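Local atomic coordinates of Alr1585 protein (Nostoc sp., PDB entry 5C2I), a protein that binds haem and, as a dye-decolorizing (DyP-type) peroxidase, probably uses hydrogen peroxide to oxidise dyes and related substrates. Residues G39-V44 with A155-V160; K227-A232 with E356-R361; V239-G244 with A458-F463; T427-K432 with T439-F444. The protein carries 1 engineered substitution. All blocks are in the same frame, centred on the assembly; numbering follows the deposited sequence.

Contact 1 (G39-V44 with A155-V160); sequences GRDHSV and ADDDIV
Asp157 OD1 takes the backbone N-H of Asp41 at 2.8 Å, nearly along its C-O axis, and so ties the loop before strand 42-50 to the turn after strand 150-156. Strands 42-50 and 150-156 are antiparallel neighbours in a sheet of the DyP alpha+beta barrel domain. His42 and Asp156 form a hydrogen-bonded pair: Asp156 N to His42 O is sound at 3.0 Å, while the return bond from His42 N is weak. In the non-hydrogen-bonded pair that follows, Ala155 is small enough to bring its CB to 3.9 Å from Ser43 CB.

Arg40 bends at chi2 (-63°), and the edge of its guanidinium meets Asp156 OD1 in a long salt bridge, NH1 to OD1 3.4 Å; NH1 also bonds to Asp91 O, and NH2 pairs with Glu79. The other carboxylate oxygen of Asp156, OD2, accepts from Asp158 N in an Asx turn leading into helix 159-176. There Ile159 sets its branched CB over the His42 imidazole, 3.7 Å above the ring centre, a CH-pi contact.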
loop_
_atom_site.group_PDB
_atom_site.type_symbol
_atom_site.label_atom_id
_atom_site.label_comp_id
_atom_site.label_asym_id
_atom_site.label_seq_id
_atom_site.Cartn_x
_atom_site.Cartn_y
_atom_site.Cartn_z
ATOM N N GLY A 39 16.303 -7.509 -15.229
ATOM C CA GLY A 39 15.495 -7.470 -14.005
ATOM C C GLY A 39 14.873 -6.133 -13.595
ATOM O O GLY A 39 14.489 -5.964 -12.441
ATOM N N ARG A 40 14.855 -5.146 -14.491
ATOM C CA ARG A 40 14.301 -3.828 -14.156
ATOM C C ARG A 40 12.802 -3.851 -14.408
ATOM O O ARG A 40 12.306 -4.542 -15.312
ATOM C CB ARG A 40 14.958 -2.697 -14.966
ATOM C CG ARG A 40 16.498 -2.658 -14.980
ATOM C CD ARG A 40 17.167 -2.428 -13.626
ATOM N NE ARG A 40 18.633 -2.407 -13.853
ATOM C CZ ARG A 40 19.404 -1.328 -13.941
ATOM N NH1 ARG A 40 18.941 -0.084 -13.763
ATOM N NH2 ARG A 40 20.686 -1.468 -14.251
ATOM N N ASP A 41 12.084 -3.052 -13.642
ATOM C CA ASP A 41 10.615 -3.059 -13.701
ATOM C C ASP A 41 9.998 -2.335 -14.899
ATOM O O ASP A 41 8.850 -2.571 -15.232
ATOM C CB ASP A 41 10.054 -2.427 -12.437
ATOM C CG ASP A 41 10.077 -3.387 -11.271
ATOM O OD1 ASP A 41 9.779 -4.603 -11.490
ATOM O OD2 ASP A 41 10.387 -2.899 -10.156
ATOM N N HIS A 42 10.759 -1.480 -15.535
ATOM C CA HIS A 42 10.235 -0.677 -16.642
ATOM C C HIS A 42 11.262 -0.638 -17.760
ATOM O O HIS A 42 12.470 -0.615 -17.515
ATOM C CB HIS A 42 9.939 0.740 -16.183
ATOM C CG HIS A 42 8.871 0.821 -15.158
ATOM N ND1 HIS A 42 7.529 0.792 -15.485
ATOM C CD2 HIS A 42 8.935 0.878 -13.807
ATOM C CE1 HIS A 42 6.812 0.796 -14.372
ATOM N NE2 HIS A 42 7.642 0.857 -13.340
ATOM N N SER A 43 10.772 -0.621 -18.987
ATOM C CA SER A 43 11.663 -0.482 -20.091
ATOM C C SER A 43 11.036 0.334 -21.203
ATOM O O SER A 43 9.801 0.527 -21.245
ATOM C CB SER A 43 12.077 -1.847 -20.585
ATOM O OG SER A 43 10.971 -2.509 -21.058
ATOM N N VAL A 44 11.916 0.871 -22.026
ATOM C CA VAL A 44 11.508 1.600 -23.236
ATOM C C VAL A 44 12.206 0.929 -24.398
ATOM O O VAL A 44 13.426 0.667 -24.351
ATOM C CB VAL A 44 11.853 3.093 -23.157
ATOM C CG1 VAL A 44 11.538 3.819 -24.458
ATOM C CG2 VAL A 44 11.134 3.765 -21.970
ATOM N N ALA A 155 16.208 0.493 -19.668
ATOM C CA ALA A 155 15.428 -0.030 -18.585
ATOM C C ALA A 155 15.894 0.463 -17.224
ATOM O O ALA A 155 17.072 0.751 -17.012
ATOM C CB ALA A 155 15.404 -1.583 -18.639
ATOM N N ASP A 156 14.948 0.579 -16.314
ATOM C CA ASP A 156 15.208 1.098 -15.004
ATOM C C ASP A 156 13.995 0.793 -14.108
ATOM O O ASP A 156 12.889 0.691 -14.596
ATOM C CB ASP A 156 15.421 2.603 -15.021
ATOM C CG ASP A 156 16.238 3.082 -13.815
ATOM O OD1 ASP A 156 17.496 2.990 -13.869
ATOM O OD2 ASP A 156 15.653 3.459 -12.778
ATOM N N ASP A 157 14.233 0.659 -12.800
ATOM C CA ASP A 157 13.105 0.502 -11.861
ATOM C C ASP A 157 12.321 1.796 -11.602
ATOM O O ASP A 157 11.141 1.722 -11.266
ATOM C CB ASP A 157 13.609 -0.043 -10.527
ATOM C CG ASP A 157 14.087 -1.504 -10.642
ATOM O OD1 ASP A 157 13.534 -2.291 -11.399
ATOM O OD2 ASP A 157 15.035 -1.831 -9.919
ATOM N N ASP A 158 12.972 2.947 -11.724
ATOM C CA ASP A 158 12.337 4.236 -11.455
ATOM C C ASP A 158 11.761 4.766 -12.801
ATOM O O ASP A 158 12.501 5.239 -13.650
ATOM C CB ASP A 158 13.362 5.209 -10.888
ATOM C CG ASP A 158 12.781 6.624 -10.597
ATOM O OD1 ASP A 158 11.791 7.063 -11.191
ATOM O OD2 ASP A 158 13.399 7.371 -9.809
ATOM N N ILE A 159 10.454 4.628 -12.978
ATOM C CA ILE A 159 9.846 4.967 -14.297
ATOM C C ILE A 159 10.042 6.454 -14.663
ATOM O O ILE A 159 10.417 6.761 -15.763
ATOM C CB ILE A 159 8.359 4.531 -14.359
ATOM C CG1 ILE A 159 7.752 4.780 -15.729
ATOM C CG2 ILE A 159 7.499 5.229 -13.317
ATOM C CD1 ILE A 159 8.507 4.190 -16.896
ATOM N N VAL A 160 9.846 7.376 -13.730
ATOM C CA VAL A 160 9.942 8.810 -14.075
ATOM C C VAL A 160 11.349 9.152 -14.533
ATOM O O VAL A 160 11.544 9.770 -15.572
ATOM C CB VAL A 160 9.537 9.698 -12.912
ATOM C CG1 VAL A 160 9.894 11.153 -13.199
ATOM C CG2 VAL A 160 8.039 9.536 -12.628
HETATM O O HOH W 1 15.975 -4.234 -10.375
HETATM O O HOH W 2 16.940 0.506 -11.790
#

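Contact 2 (K227-A232 with E356-R361); sequences KWDPKA and EERGHR. With EDO (1,2-ethanediol), chain G.
Trp228 offers one face of its indole to Arg358, whose NH1 lies 3.4 Å from CH2 in a cation-pi contact displaced toward the rim. The two planes are 60° apart, so the guanidinium leans over the indole. This is the tight part, where two arginines from helix 350-358 and the type I turn Arg358 to Arg361 close on the loop 227-232. NH1 and NH2 of Arg358 both grip Asp229 O, at 2.8 and 2.9 Å, with the oxygen in the guanidinium plane. Arg361 repeats the end-on grip on Lys231 O, NH1 at 3.0 Å, while Ala232 CB sits over one face of its guanidinium. Each guanidinium also lies over a face of the other, offset toward the rim. A bend at chi3 (-70°) turns the Arg361 NE back to Arg358 O, 3.0 Å away, fixing its rotation.

The looser side is at Asp229, whose OD2 stays 4.3 Å from Arg358 NH2 and well out of the guanidinium plane, a charge attraction with no N-H pointing at it. N and NZ of Lys231 reach Asp229 OD1 from opposite faces of the carboxylate, the backbone bond making an Asx turn. The Trp228 side chain, about 5 Å from the haem, also receives Arg337 in a cation-pi contact. Across the contact charged donors meet neutral carbonyls, so these bonds leave the arginine charges uncancelled, and Asp229 probably offsets part of them.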
loop_
_atom_site.group_PDB
_atom_site.type_symbol
_atom_site.label_atom_id
_atom_site.label_comp_id
_atom_site.label_asym_id
_atom_site.label_seq_id
_atom_site.Cartn_x
_atom_site.Cartn_y
_atom_site.Cartn_z
ATOM N N LYS A 227 15.167 -33.875 -11.382
ATOM C CA LYS A 227 14.260 -34.253 -12.491
ATOM C C LYS A 227 14.500 -33.520 -13.819
ATOM O O LYS A 227 14.073 -33.982 -14.887
ATOM C CB LYS A 227 12.800 -34.022 -12.064
ATOM C CG LYS A 227 12.375 -34.876 -10.877
ATOM C CD LYS A 227 12.314 -36.348 -11.268
ATOM C CE LYS A 227 12.238 -37.230 -10.021
ATOM N NZ LYS A 227 10.886 -37.098 -9.449
ATOM N N TRP A 228 15.138 -32.372 -13.766
ATOM C CA TRP A 228 15.371 -31.537 -14.943
ATOM C C TRP A 228 16.587 -30.670 -14.691
ATOM O O TRP A 228 16.663 -30.012 -13.649
ATOM C CB TRP A 228 14.182 -30.607 -15.226
ATOM C CG TRP A 228 14.443 -29.554 -16.237
ATOM C CD1 TRP A 228 14.650 -28.206 -15.999
ATOM C CD2 TRP A 228 14.567 -29.719 -17.674
ATOM N NE1 TRP A 228 14.818 -27.546 -17.187
ATOM C CE2 TRP A 228 14.782 -28.440 -18.225
ATOM C CE3 TRP A 228 14.446 -30.803 -18.538
ATOM C CZ2 TRP A 228 14.938 -28.224 -19.615
ATOM C CZ3 TRP A 228 14.589 -30.580 -19.921
ATOM C CH2 TRP A 228 14.852 -29.327 -20.424
ATOM N N ASP A 229 17.528 -30.684 -15.635
ATOM C CA ASP A 229 18.700 -29.801 -15.598
ATOM C C ASP A 229 18.461 -28.553 -16.455
ATOM O O ASP A 229 18.487 -28.632 -17.675
ATOM C CB ASP A 229 19.921 -30.576 -16.107
ATOM C CG ASP A 229 21.210 -29.765 -16.063
ATOM O OD1 ASP A 229 21.183 -28.575 -15.649
ATOM O OD2 ASP A 229 22.255 -30.353 -16.426
ATOM N N PRO A 230 18.265 -27.365 -15.829
ATOM C CA PRO A 230 18.017 -26.155 -16.588
ATOM C C PRO A 230 19.264 -25.442 -17.154
ATOM O O PRO A 230 19.145 -24.502 -17.920
ATOM C CB PRO A 230 17.398 -25.235 -15.545
ATOM C CG PRO A 230 18.159 -25.582 -14.317
ATOM C CD PRO A 230 18.283 -27.101 -14.370
ATOM N N LYS A 231 20.447 -25.896 -16.799
ATOM C CA LYS A 231 21.649 -25.328 -17.355
ATOM C C LYS A 231 21.711 -25.524 -18.856
ATOM O O LYS A 231 21.148 -26.468 -19.405
ATOM C CB LYS A 231 22.895 -25.978 -16.733
ATOM C CG LYS A 231 23.051 -25.624 -15.262
ATOM C CD LYS A 231 24.347 -26.120 -14.629
ATOM C CE LYS A 231 24.634 -27.564 -14.367
ATOM N NZ LYS A 231 23.460 -28.399 -14.143
ATOM N N ALA A 232 22.383 -24.614 -19.527
ATOM C CA ALA A 232 22.594 -24.711 -20.977
ATOM C C ALA A 232 24.004 -24.237 -21.323
ATOM O O ALA A 232 24.575 -23.402 -20.601
ATOM C CB ALA A 232 21.579 -23.870 -21.717
ATOM N N GLU A 356 19.903 -33.092 -28.368
ATOM C CA GLU A 356 19.423 -32.410 -29.548
ATOM C C GLU A 356 18.122 -31.672 -29.256
ATOM O O GLU A 356 17.947 -30.515 -29.637
ATOM C CB GLU A 356 19.222 -33.455 -30.658
ATOM C CG GLU A 356 19.168 -32.876 -32.035
ATOM C CD GLU A 356 19.046 -33.976 -33.075
ATOM O OE1 GLU A 356 19.991 -34.829 -33.146
ATOM O OE2 GLU A 356 18.018 -33.999 -33.790
ATOM N N GLU A 357 17.184 -32.351 -28.582
ATOM C CA GLU A 357 15.934 -31.694 -28.153
ATOM C C GLU A 357 16.219 -30.435 -27.325
ATOM O O GLU A 357 15.602 -29.375 -27.533
ATOM C CB GLU A 357 15.083 -32.654 -27.346
ATOM C CG GLU A 357 13.716 -32.122 -26.978
ATOM C CD GLU A 357 13.017 -32.978 -25.970
ATOM O OE1 GLU A 357 12.589 -34.089 -26.346
ATOM O OE2 GLU A 357 12.957 -32.560 -24.777
ATOM N N ARG A 358 17.136 -30.556 -26.368
ATOM C CA ARG A 358 17.492 -29.425 -25.488
ATOM C C ARG A 358 18.162 -28.270 -26.244
ATOM O O ARG A 358 18.149 -27.131 -25.774
ATOM C CB ARG A 358 18.365 -29.907 -24.316
ATOM C CG ARG A 358 17.632 -30.784 -23.309
ATOM C CD ARG A 358 18.608 -31.574 -22.424
ATOM N NE ARG A 358 19.519 -30.706 -21.692
ATOM C CZ ARG A 358 19.246 -30.073 -20.551
ATOM N NH1 ARG A 358 18.080 -30.213 -19.955
ATOM N NH2 ARG A 358 20.178 -29.309 -19.984
ATOM N N GLY A 359 18.735 -28.569 -27.421
ATOM C CA GLY A 359 19.407 -27.563 -28.224
ATOM C C GLY A 359 18.435 -26.586 -28.873
ATOM O O GLY A 359 18.858 -25.523 -29.353
ATOM N N HIS A 360 17.132 -26.903 -28.844
ATOM C CA HIS A 360 16.108 -26.023 -29.375
ATOM C C HIS A 360 15.587 -24.988 -28.394
ATOM O O HIS A 360 14.758 -24.150 -28.772
ATOM C CB HIS A 360 14.911 -26.815 -29.931
ATOM C CG HIS A 360 15.274 -27.841 -30.952
ATOM N ND1 HIS A 360 15.859 -27.521 -32.165
ATOM C CD2 HIS A 360 15.209 -29.193 -30.909
ATOM C CE1 HIS A 360 16.078 -28.634 -32.852
ATOM N NE2 HIS A 360 15.711 -29.663 -32.096
ATOM N N ARG A 361 16.051 -25.008 -27.151
ATOM C CA ARG A 361 15.538 -24.103 -26.125
ATOM C C ARG A 361 15.797 -22.642 -26.483
ATOM O O ARG A 361 16.769 -22.323 -27.174
ATOM C CB ARG A 361 16.195 -24.404 -24.759
ATOM C CG ARG A 361 15.703 -25.664 -24.043
ATOM C CD ARG A 361 16.430 -25.908 -22.716
ATOM N NE ARG A 361 17.823 -26.307 -22.941
ATOM C CZ ARG A 361 18.742 -26.425 -21.963
ATOM N NH1 ARG A 361 18.417 -26.177 -20.710
ATOM N NH2 ARG A 361 19.981 -26.786 -22.262
HETATM C C1 EDO G . 22.152 -24.173 -31.487
HETATM O O1 EDO G . 20.851 -23.786 -31.945
HETATM C C2 EDO G . 22.179 -25.233 -30.384
HETATM O O2 EDO G . 21.394 -24.958 -29.226
#

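Contact 3 (V239-G244 with A458-F463); sequences VEDPNG and APSISF
Asp241 reaches across to Ser460 with a single carboxylate oxygen, OD2, which accepts from Ser460 N at 2.9 Å and from Ser460 OG at 2.8 Å. The contact joins a type I beta turn, Asp241 to Gly244, which follows strand 239-240, to Ser460, the N-cap of helix 461-465 after strand 448-458; both strands pair with strand 250-261. With CG trans to the backbone N (chi1 180°), Asp241 extends its carboxylate between the two segments. OD1 stays in its own turn, taking Asn243 N to form an Asx turn. The two Ser460 donors approach OD2 from opposite faces of the carboxylate, the amide on the anti side, the hydroxyl from above.

Serine suits the cap because its short side chain can do two jobs. At chi1 66° OG stands between N and the carbonyl carbon, able to give its proton to Asp241 while accepting a weak bond from Phe463 N. Gly244, without a side chain, lets CA come to 3.3 Å from this OG. Phe463 swings its ring back along the turn (chi1 166°), so that CD1 meets Asn243 CB at 3.3 Å; the Asn243 side chain runs beside that of Phe463, pointing the same way, and its ND2 bonds to Gln112 O. A buried carboxylate at a helix N-terminus is probably stabilised as the anion by these donors and the helix dipole.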
loop_
_atom_site.group_PDB
_atom_site.type_symbol
_atom_site.label_atom_id
_atom_site.label_comp_id
_atom_site.label_asym_id
_atom_site.label_seq_id
_atom_site.Cartn_x
_atom_site.Cartn_y
_atom_site.Cartn_z
ATOM N N VAL A 239 27.053 -16.253 -30.032
ATOM C CA VAL A 239 27.862 -16.486 -31.218
ATOM C C VAL A 239 28.951 -15.429 -31.265
ATOM O O VAL A 239 28.776 -14.271 -30.810
ATOM C CB VAL A 239 27.160 -16.441 -32.587
ATOM C CG1 VAL A 239 26.309 -17.693 -32.819
ATOM C CG2 VAL A 239 26.377 -15.170 -32.690
ATOM N N GLU A 240 30.042 -15.811 -31.867
ATOM C CA GLU A 240 31.125 -14.859 -32.099
ATOM C C GLU A 240 30.602 -13.689 -32.911
ATOM O O GLU A 240 29.939 -13.874 -33.928
ATOM C CB GLU A 240 32.260 -15.493 -32.878
ATOM C CG GLU A 240 33.227 -16.247 -32.035
ATOM C CD GLU A 240 34.388 -16.799 -32.853
ATOM O OE1 GLU A 240 34.710 -16.268 -33.933
ATOM O OE2 GLU A 240 34.946 -17.803 -32.406
ATOM N N ASP A 241 30.902 -12.476 -32.476
ATOM C CA ASP A 241 30.587 -11.327 -33.303
ATOM C C ASP A 241 31.679 -11.267 -34.403
ATOM O O ASP A 241 32.835 -10.994 -34.112
ATOM C CB ASP A 241 30.579 -10.061 -32.474
ATOM C CG ASP A 241 30.253 -8.805 -33.297
ATOM O OD1 ASP A 241 30.217 -8.873 -34.555
ATOM O OD2 ASP A 241 30.006 -7.770 -32.647
ATOM N N PRO A 242 31.304 -11.521 -35.677
ATOM C CA PRO A 242 32.344 -11.495 -36.736
ATOM C C PRO A 242 33.082 -10.157 -36.842
ATOM O O PRO A 242 34.148 -10.128 -37.415
ATOM C CB PRO A 242 31.581 -11.757 -38.036
ATOM C CG PRO A 242 30.161 -11.482 -37.732
ATOM C CD PRO A 242 29.946 -11.553 -36.234
ATOM N N ASN A 243 32.560 -9.076 -36.267
ATOM C CA ASN A 243 33.239 -7.739 -36.318
ATOM C C ASN A 243 33.634 -7.239 -34.937
ATOM O O ASN A 243 33.902 -6.032 -34.748
ATOM C CB ASN A 243 32.280 -6.739 -36.939
ATOM C CG ASN A 243 31.777 -7.216 -38.284
ATOM O OD1 ASN A 243 32.553 -7.433 -39.223
ATOM N ND2 ASN A 243 30.467 -7.433 -38.367
ATOM N N GLY A 244 33.683 -8.124 -33.939
ATOM C CA GLY A 244 34.183 -7.719 -32.622
ATOM C C GLY A 244 35.674 -7.430 -32.668
ATOM O O GLY A 244 36.332 -7.834 -33.598
ATOM N N ALA A 458 22.449 -8.683 -31.270
ATOM C CA ALA A 458 23.074 -7.864 -30.236
ATOM C C ALA A 458 24.578 -7.924 -30.458
ATOM O O ALA A 458 25.197 -8.926 -30.119
ATOM C CB ALA A 458 22.733 -8.403 -28.857
ATOM N N PRO A 459 25.188 -6.865 -31.042
ATOM C CA PRO A 459 26.614 -6.955 -31.303
ATOM C C PRO A 459 27.464 -6.826 -30.047
ATOM O O PRO A 459 26.979 -6.391 -29.015
ATOM C CB PRO A 459 26.878 -5.777 -32.268
ATOM C CG PRO A 459 25.540 -5.295 -32.690
ATOM C CD PRO A 459 24.611 -5.626 -31.566
ATOM N N SER A 460 28.731 -7.206 -30.150
ATOM C CA SER A 460 29.694 -6.974 -29.087
ATOM C C SER A 460 29.835 -5.475 -28.909
ATOM O O SER A 460 29.591 -4.688 -29.854
ATOM C CB SER A 460 31.052 -7.598 -29.462
ATOM O OG SER A 460 31.649 -6.947 -30.580
ATOM N N ILE A 461 30.179 -5.077 -27.696
ATOM C CA ILE A 461 30.312 -3.682 -27.350
ATOM C C ILE A 461 31.480 -3.013 -28.113
ATOM O O ILE A 461 31.315 -1.893 -28.616
ATOM C CB ILE A 461 30.431 -3.502 -25.821
ATOM C CG1 ILE A 461 29.081 -3.923 -25.190
ATOM C CG2 ILE A 461 30.810 -2.064 -25.486
ATOM C CD1 ILE A 461 29.101 -4.073 -23.682
ATOM N N SER A 462 32.593 -3.718 -28.253
ATOM C CA SER A 462 33.765 -3.192 -28.976
ATOM C C SER A 462 33.426 -2.873 -30.422
ATOM O O SER A 462 33.864 -1.836 -30.950
ATOM C CB SER A 462 34.984 -4.143 -28.885
ATOM O OG SER A 462 34.694 -5.432 -29.439
ATOM N N PHE A 463 32.632 -3.707 -31.072
ATOM C CA PHE A 463 32.187 -3.405 -32.420
ATOM C C PHE A 463 31.497 -2.043 -32.471
ATOM O O PHE A 463 31.829 -1.183 -33.332
ATOM C CB PHE A 463 31.269 -4.469 -32.965
ATOM C CG PHE A 463 30.519 -4.068 -34.193
ATOM C CD1 PHE A 463 31.147 -4.014 -35.433
ATOM C CD2 PHE A 463 29.164 -3.815 -34.153
ATOM C CE1 PHE A 463 30.469 -3.670 -36.589
ATOM C CE2 PHE A 463 28.448 -3.478 -35.328
ATOM C CZ PHE A 463 29.100 -3.387 -36.546
#

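Contact 4 (T427-K432 with T439-F444); sequences TQKWPK and TEEYNF
With chi1 -51° and chi2 79°, Trp430 swings its indole across to the partner strand, where NE1 meets Tyr442 O at 3.1 Å almost straight and in the ring plane. Gln428 bends at chi2 (83°), folding its amide back so that OE1 accepts from Phe444 N at 3.1 Å, in the carbonyl plane; its NE2 bonds to Pro417 O. Both side chains reinforce a two-stranded beta hairpin, 428-431 with 439-442, whose backbones pair Gln428 with Tyr442 and Trp430 with Glu440. Tyr442 O is gripped twice, by Gln428 N and Trp430 NE1 from opposite faces of its plane.

Tyr442 CB packs on Trp430 CD1 at 3.7 Å, while Phe444 CB touches CZ2; Leu273 and Leu287 pack against the indole. On the face of Lys429 and Glu441 their CG atoms lie side by side; past the strand ends Asn443 ND2 bonds to Thr427 OG1 at 2.7 Å. The indole buries apolar surface while giving Tyr442 O a second donor; the glutamine carbonyl gives Phe444 N an acceptor past the last strand pair.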
loop_
_atom_site.group_PDB
_atom_site.type_symbol
_atom_site.label_atom_id
_atom_site.label_comp_id
_atom_site.label_asym_id
_atom_site.label_seq_id
_atom_site.Cartn_x
_atom_site.Cartn_y
_atom_site.Cartn_z
ATOM N N THR A 427 -7.669 -28.574 -33.209
ATOM C CA THR A 427 -8.392 -29.452 -32.335
ATOM C C THR A 427 -7.420 -30.085 -31.344
ATOM O O THR A 427 -6.448 -30.660 -31.750
ATOM C CB THR A 427 -9.065 -30.575 -33.125
ATOM O OG1 THR A 427 -9.869 -29.996 -34.150
ATOM C CG2 THR A 427 -9.938 -31.453 -32.214
ATOM N N GLN A 428 -7.740 -29.994 -30.056
ATOM C CA GLN A 428 -7.017 -30.745 -29.018
ATOM C C GLN A 428 -7.906 -31.795 -28.388
ATOM O O GLN A 428 -9.147 -31.706 -28.425
ATOM C CB GLN A 428 -6.485 -29.786 -27.944
ATOM C CG GLN A 428 -5.513 -28.741 -28.463
ATOM C CD GLN A 428 -6.216 -27.542 -29.067
ATOM O OE1 GLN A 428 -7.360 -27.211 -28.713
ATOM N NE2 GLN A 428 -5.519 -26.858 -29.961
ATOM N N LYS A 429 -7.270 -32.815 -27.822
ATOM C CA LYS A 429 -7.957 -33.855 -27.053
ATOM C C LYS A 429 -7.635 -33.650 -25.585
ATOM O O LYS A 429 -6.472 -33.630 -25.217
ATOM C CB LYS A 429 -7.474 -35.232 -27.496
ATOM C CG LYS A 429 -7.882 -35.548 -28.935
ATOM C CD LYS A 429 -7.540 -36.972 -29.328
ATOM C CE LYS A 429 -6.069 -37.137 -29.583
ATOM N NZ LYS A 429 -5.848 -38.341 -30.413
ATOM N N TRP A 430 -8.665 -33.496 -24.773
ATOM C CA TRP A 430 -8.538 -33.117 -23.368
ATOM C C TRP A 430 -8.972 -34.277 -22.487
ATOM O O TRP A 430 -10.036 -34.877 -22.732
ATOM C CB TRP A 430 -9.408 -31.888 -23.107
ATOM C CG TRP A 430 -9.133 -30.788 -24.097
ATOM C CD1 TRP A 430 -9.593 -30.704 -25.372
ATOM C CD2 TRP A 430 -8.324 -29.626 -23.899
ATOM N NE1 TRP A 430 -9.158 -29.549 -25.974
ATOM C CE2 TRP A 430 -8.353 -28.882 -25.101
ATOM C CE3 TRP A 430 -7.584 -29.124 -22.817
ATOM C CZ2 TRP A 430 -7.656 -27.670 -25.249
ATOM C CZ3 TRP A 430 -6.907 -27.948 -22.959
ATOM C CH2 TRP A 430 -6.949 -27.217 -24.165
ATOM N N PRO A 431 -8.167 -34.611 -21.463
ATOM C CA PRO A 431 -8.573 -35.695 -20.574
ATOM C C PRO A 431 -9.780 -35.281 -19.735
ATOM O O PRO A 431 -9.785 -34.213 -19.155
ATOM C CB PRO A 431 -7.322 -35.938 -19.705
ATOM C CG PRO A 431 -6.169 -35.338 -20.494
ATOM C CD PRO A 431 -6.814 -34.124 -21.140
ATOM N N LYS A 432 -10.826 -36.098 -19.727
ATOM C CA LYS A 432 -11.977 -35.830 -18.896
ATOM C C LYS A 432 -11.616 -35.859 -17.415
ATOM O O LYS A 432 -12.127 -35.051 -16.627
ATOM C CB LYS A 432 -13.099 -36.849 -19.172
ATOM C CG LYS A 432 -13.651 -36.783 -20.576
ATOM C CD LYS A 432 -14.827 -37.741 -20.730
ATOM C CE LYS A 432 -15.256 -37.772 -22.177
ATOM N NZ LYS A 432 -16.475 -38.573 -22.389
ATOM N N THR A 439 -10.496 -39.127 -23.423
ATOM C CA THR A 439 -10.448 -37.734 -23.815
ATOM C C THR A 439 -11.717 -37.295 -24.503
ATOM O O THR A 439 -12.553 -38.104 -24.915
ATOM C CB THR A 439 -9.270 -37.434 -24.764
ATOM O OG1 THR A 439 -9.397 -38.201 -25.945
ATOM C CG2 THR A 439 -7.919 -37.731 -24.088
ATOM N N GLU A 440 -11.830 -35.995 -24.657
ATOM C CA GLU A 440 -12.895 -35.385 -25.411
ATOM C C GLU A 440 -12.280 -34.264 -26.278
ATOM O O GLU A 440 -11.396 -33.546 -25.827
ATOM C CB GLU A 440 -13.897 -34.811 -24.447
ATOM C CG GLU A 440 -14.936 -33.940 -25.085
ATOM C CD GLU A 440 -16.121 -33.708 -24.152
ATOM O OE1 GLU A 440 -16.422 -34.609 -23.333
ATOM O OE2 GLU A 440 -16.742 -32.631 -24.259
ATOM N N GLU A 441 -12.726 -34.149 -27.528
ATOM C CA GLU A 441 -12.185 -33.111 -28.430
ATOM C C GLU A 441 -12.790 -31.738 -28.129
ATOM O O GLU A 441 -13.973 -31.634 -27.844
ATOM C CB GLU A 441 -12.470 -33.460 -29.898
ATOM C CG GLU A 441 -11.588 -34.564 -30.440
ATOM C CD GLU A 441 -11.865 -34.855 -31.899
ATOM O OE1 GLU A 441 -12.938 -34.493 -32.395
ATOM O OE2 GLU A 441 -10.974 -35.432 -32.555
ATOM N N TYR A 442 -11.969 -30.693 -28.187
ATOM C CA TYR A 442 -12.451 -29.314 -28.077
ATOM C C TYR A 442 -11.469 -28.447 -28.849
ATOM O O TYR A 442 -10.237 -28.584 -28.690
ATOM C CB TYR A 442 -12.528 -28.880 -26.607
ATOM C CG TYR A 442 -13.076 -27.520 -26.326
ATOM C CD1 TYR A 442 -12.270 -26.379 -26.424
ATOM C CD2 TYR A 442 -14.379 -27.362 -25.894
ATOM C CE1 TYR A 442 -12.766 -25.108 -26.142
ATOM C CE2 TYR A 442 -14.885 -26.094 -25.615
ATOM C CZ TYR A 442 -14.063 -24.973 -25.731
ATOM O OH TYR A 442 -14.593 -23.745 -25.420
ATOM N N ASN A 443 -12.003 -27.575 -29.689
ATOM C CA ASN A 443 -11.157 -26.668 -30.486
ATOM C C ASN A 443 -10.941 -25.394 -29.680
ATOM O O ASN A 443 -11.793 -24.512 -29.687
ATOM C CB ASN A 443 -11.797 -26.299 -31.808
ATOM C CG ASN A 443 -11.485 -27.246 -32.931
ATOM O OD1 ASN A 443 -11.127 -26.766 -34.017
ATOM N ND2 ASN A 443 -11.603 -28.543 -32.720
ATOM N N PHE A 444 -9.823 -25.316 -28.951
ATOM C CA PHE A 444 -9.553 -24.133 -28.189
ATOM C C PHE A 444 -9.049 -23.079 -29.178
ATOM O O PHE A 444 -8.172 -23.343 -30.012
ATOM C CB PHE A 444 -8.531 -24.358 -27.066
ATOM C CG PHE A 444 -8.506 -23.236 -26.067
ATOM C CD1 PHE A 444 -9.413 -23.206 -25.024
ATOM C CD2 PHE A 444 -7.563 -22.197 -26.186
ATOM C CE1 PHE A 444 -9.421 -22.161 -24.113
ATOM C CE2 PHE A 444 -7.575 -21.155 -25.284
ATOM C CZ PHE A 444 -8.494 -21.137 -24.243
HETATM O O HOH W 3 -6.007 -24.296 -31.240
#

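None of the four contacts is wholly core. Contact 1 lies where two neighbouring inner strands of the DyP barrel-domain sheet begin and end, and meets a second subunit, whereas no other chain touches contacts 2, 3 or 4. Contacts 1 and 4 share antiparallel strand pairing, but the first joins distant parts of the chain and the other is a local hairpin, nested within the long loop that contact 3 closes; the centres of contacts 1 and 4 lie about 41 Å apart. Contact 2 ties a loop to a helix and the turn after it, contact 3 a turn to a helix start. Arginines bind neutral carbonyls beside a tryptophan near the haem in contact 2; contact 3 uses a buried carboxylate.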